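Local coordinates for BH0493 protein (Bacillus halodurans C-125, PDB 2QEE) that binds zinc and is a putative amidohydrolase, so it probably catalyses a metal-dependent hydrolytic or related reaction on a substrate not yet assigned, at residues E395-I398 against K399-V402. Sequence-based numbering, arbitrary orientation.
Sequences EEEI and KRDV
The guanidinium of Arg400 has the start of the Glu397 side chain over one face, with Glu397 CB 3.7 Å from Arg400 NH2. The two side chains run side by side. The Glu397 carboxylate plane is 19° from that of the guanidinium, but their charged atoms do not touch. At its edge, Arg400 meets the next residue side-on. NE and NH2 both donate to Asp401 OD1, each at 3.2 Å, from the same face of the carboxylate. The Arg400 chain bends at chi3 (65°), which turns this edge back to Asp401. The outer ends have other partners. Glu397 OE2 forms a salt bridge with Arg112 of the second subunit, Arg400 NH1 donates to Ile86 O of that subunit, and Asp401 OD2 is hydrogen-bonded to Tyr383 OH and to Ser89 OG of the second subunit. With an alanine here the guanidinium is gone, which would probably leave Ile86 O without this donor, Asp401 OD1 without its charged partner and the Glu397 flank uncovered. The extended Lys399 chain runs across Glu395 and Glu396. Its CD lies 3.6 Å from Glu396 OE2. Lys399 NZ is 4.3 Å from Glu395 OE2, too far for a salt bridge; a water accepting from NZ and donating weakly to OE2 links them. Four i to i+4 backbone bonds mark the first turns of alpha-helix 395-414, with Ile398 and Val402 packed within the chain and Glu397, Arg400 and Asp401 facing the second subunit.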
ATOM      1  N   GLU C 395      20.956 -19.172 -19.144  1.00 16.34           N
ATOM      2  CA  GLU C 395      20.885 -19.833 -17.845  1.00 16.91           C
ATOM      3  C   GLU C 395      22.072 -19.395 -16.963  1.00 17.99           C
ATOM      4  O   GLU C 395      21.901 -19.217 -15.756  1.00 17.67           O
ATOM      5  CB  GLU C 395      20.774 -21.347 -18.014  1.00 20.08           C
ATOM      6  CG  GLU C 395      20.602 -22.083 -16.661  1.00 23.61           C
ATOM      7  CD  GLU C 395      20.371 -23.535 -16.836  1.00 30.56           C
ATOM      8  OE1 GLU C 395      20.761 -24.068 -17.903  1.00 28.36           O
ATOM      9  OE2 GLU C 395      19.797 -24.148 -15.912  1.00 24.46           O
ATOM     10  N   GLU C 396      23.231 -19.145 -17.581  1.00 16.19           N
ATOM     11  CA  GLU C 396      24.396 -18.700 -16.801  1.00 17.69           C
ATOM     12  C   GLU C 396      24.149 -17.322 -16.176  1.00 17.28           C
ATOM     13  O   GLU C 396      24.530 -17.088 -15.010  1.00 16.17           O
ATOM     14  CB  GLU C 396      25.704 -18.726 -17.607  1.00 19.51           C
ATOM     15  CG  GLU C 396      26.233 -20.171 -17.783  1.00 40.82           C
ATOM     16  CD  GLU C 396      26.336 -20.950 -16.442  1.00 39.48           C
ATOM     17  OE1 GLU C 396      27.155 -20.532 -15.586  1.00 46.22           O
ATOM     18  OE2 GLU C 396      25.584 -21.949 -16.239  1.00 44.69           O
ATOM     19  N   GLU C 397      23.482 -16.437 -16.935  1.00 16.42           N
ATOM     20  CA  GLU C 397      23.144 -15.128 -16.398  1.00 15.28           C
ATOM     21  C   GLU C 397      22.138 -15.210 -15.271  1.00 15.47           C
ATOM     22  O   GLU C 397      22.281 -14.463 -14.273  1.00 16.69           O
ATOM     23  CB  GLU C 397      22.656 -14.201 -17.495  1.00 16.05           C
ATOM     24  CG  GLU C 397      23.807 -13.796 -18.463  1.00 18.94           C
ATOM     25  CD  GLU C 397      23.278 -13.248 -19.792  1.00 19.54           C
ATOM     26  OE1 GLU C 397      22.082 -13.434 -20.047  1.00 18.89           O
ATOM     27  OE2 GLU C 397      24.095 -12.689 -20.553  1.00 22.31           O
ATOM     28  N   ILE C 398      21.128 -16.071 -15.423  1.00 13.92           N
ATOM     29  CA  ILE C 398      20.120 -16.261 -14.343  1.00 13.87           C
ATOM     30  C   ILE C 398      20.880 -16.771 -13.086  1.00 12.82           C
ATOM     31  O   ILE C 398      20.668 -16.266 -11.973  1.00 13.52           O
ATOM     32  CB  ILE C 398      19.063 -17.283 -14.760  1.00 14.65           C
ATOM     33  CG1 ILE C 398      18.213 -16.676 -15.877  1.00 14.30           C
ATOM     34  CG2 ILE C 398      18.207 -17.714 -13.525  1.00 15.50           C
ATOM     35  CD1 ILE C 398      17.275 -17.727 -16.515  1.00 15.55           C
ATOM     36  N   LYS C 399      21.800 -17.718 -13.285  1.00 14.09           N
ATOM     37  CA  LYS C 399      22.546 -18.294 -12.118  1.00 15.75           C
ATOM     38  C   LYS C 399      23.355 -17.210 -11.406  1.00 15.56           C
ATOM     39  O   LYS C 399      23.327 -17.133 -10.176  1.00 16.42           O
ATOM     40  CB  LYS C 399      23.427 -19.449 -12.606  1.00 16.12           C
ATOM     41  CG  LYS C 399      22.587 -20.689 -12.802  1.00 19.63           C
ATOM     42  CD  LYS C 399      23.472 -21.825 -13.320  1.00 23.54           C
ATOM     43  CE  LYS C 399      22.646 -23.088 -13.551  1.00 31.69           C
ATOM     44  NZ  LYS C 399      23.494 -24.299 -13.633  1.00 36.85           N
ATOM     45  N   ARG C 400      23.971 -16.314 -12.183  1.00 14.98           N
ATOM     46  CA  ARG C 400      24.737 -15.205 -11.662  1.00 15.95           C
ATOM     47  C   ARG C 400      23.829 -14.245 -10.845  1.00 14.32           C
ATOM     48  O   ARG C 400      24.138 -13.826  -9.716  1.00 15.31           O
ATOM     49  CB  ARG C 400      25.361 -14.461 -12.837  1.00 14.90           C
ATOM     50  CG  ARG C 400      25.996 -13.198 -12.450  1.00 14.19           C
ATOM     51  CD  ARG C 400      26.240 -12.300 -13.636  1.00 18.89           C
ATOM     52  NE  ARG C 400      24.951 -11.879 -14.219  1.00 18.26           N
ATOM     53  CZ  ARG C 400      24.858 -11.335 -15.421  1.00 24.42           C
ATOM     54  NH1 ARG C 400      25.976 -11.143 -16.132  1.00 20.49           N
ATOM     55  NH2 ARG C 400      23.667 -10.981 -15.899  1.00 22.08           N
ATOM     56  N   ASP C 401      22.706 -13.849 -11.435  1.00 13.70           N
ATOM     57  CA  ASP C 401      21.802 -12.895 -10.777  1.00 14.30           C
ATOM     58  C   ASP C 401      21.266 -13.524  -9.479  1.00 12.62           C
ATOM     59  O   ASP C 401      21.115 -12.799  -8.475  1.00 12.35           O
ATOM     60  CB  ASP C 401      20.588 -12.575 -11.683  1.00 13.52           C
ATOM     61  CG  ASP C 401      20.950 -11.844 -13.000  1.00 16.99           C
ATOM     62  OD1 ASP C 401      21.987 -11.195 -13.131  1.00 15.63           O
ATOM     63  OD2 ASP C 401      20.140 -12.022 -13.944  1.00 16.37           O
ATOM     64  N   VAL C 402      20.904 -14.809  -9.524  1.00 13.32           N
ATOM     65  CA  VAL C 402      20.353 -15.505  -8.380  1.00 14.40           C
ATOM     66  C   VAL C 402      21.410 -15.563  -7.262  1.00 15.64           C
ATOM     67  O   VAL C 402      21.116 -15.331  -6.085  1.00 15.28           O
ATOM     68  CB  VAL C 402      19.786 -16.904  -8.754  1.00 14.39           C
ATOM     69  CG1 VAL C 402      19.482 -17.741  -7.504  1.00 13.74           C
ATOM     70  CG2 VAL C 402      18.487 -16.728  -9.585  1.00 12.84           C
TER
HETATM   71  O   HOH W   1      22.090 -26.149 -15.189  1.00 58.26           O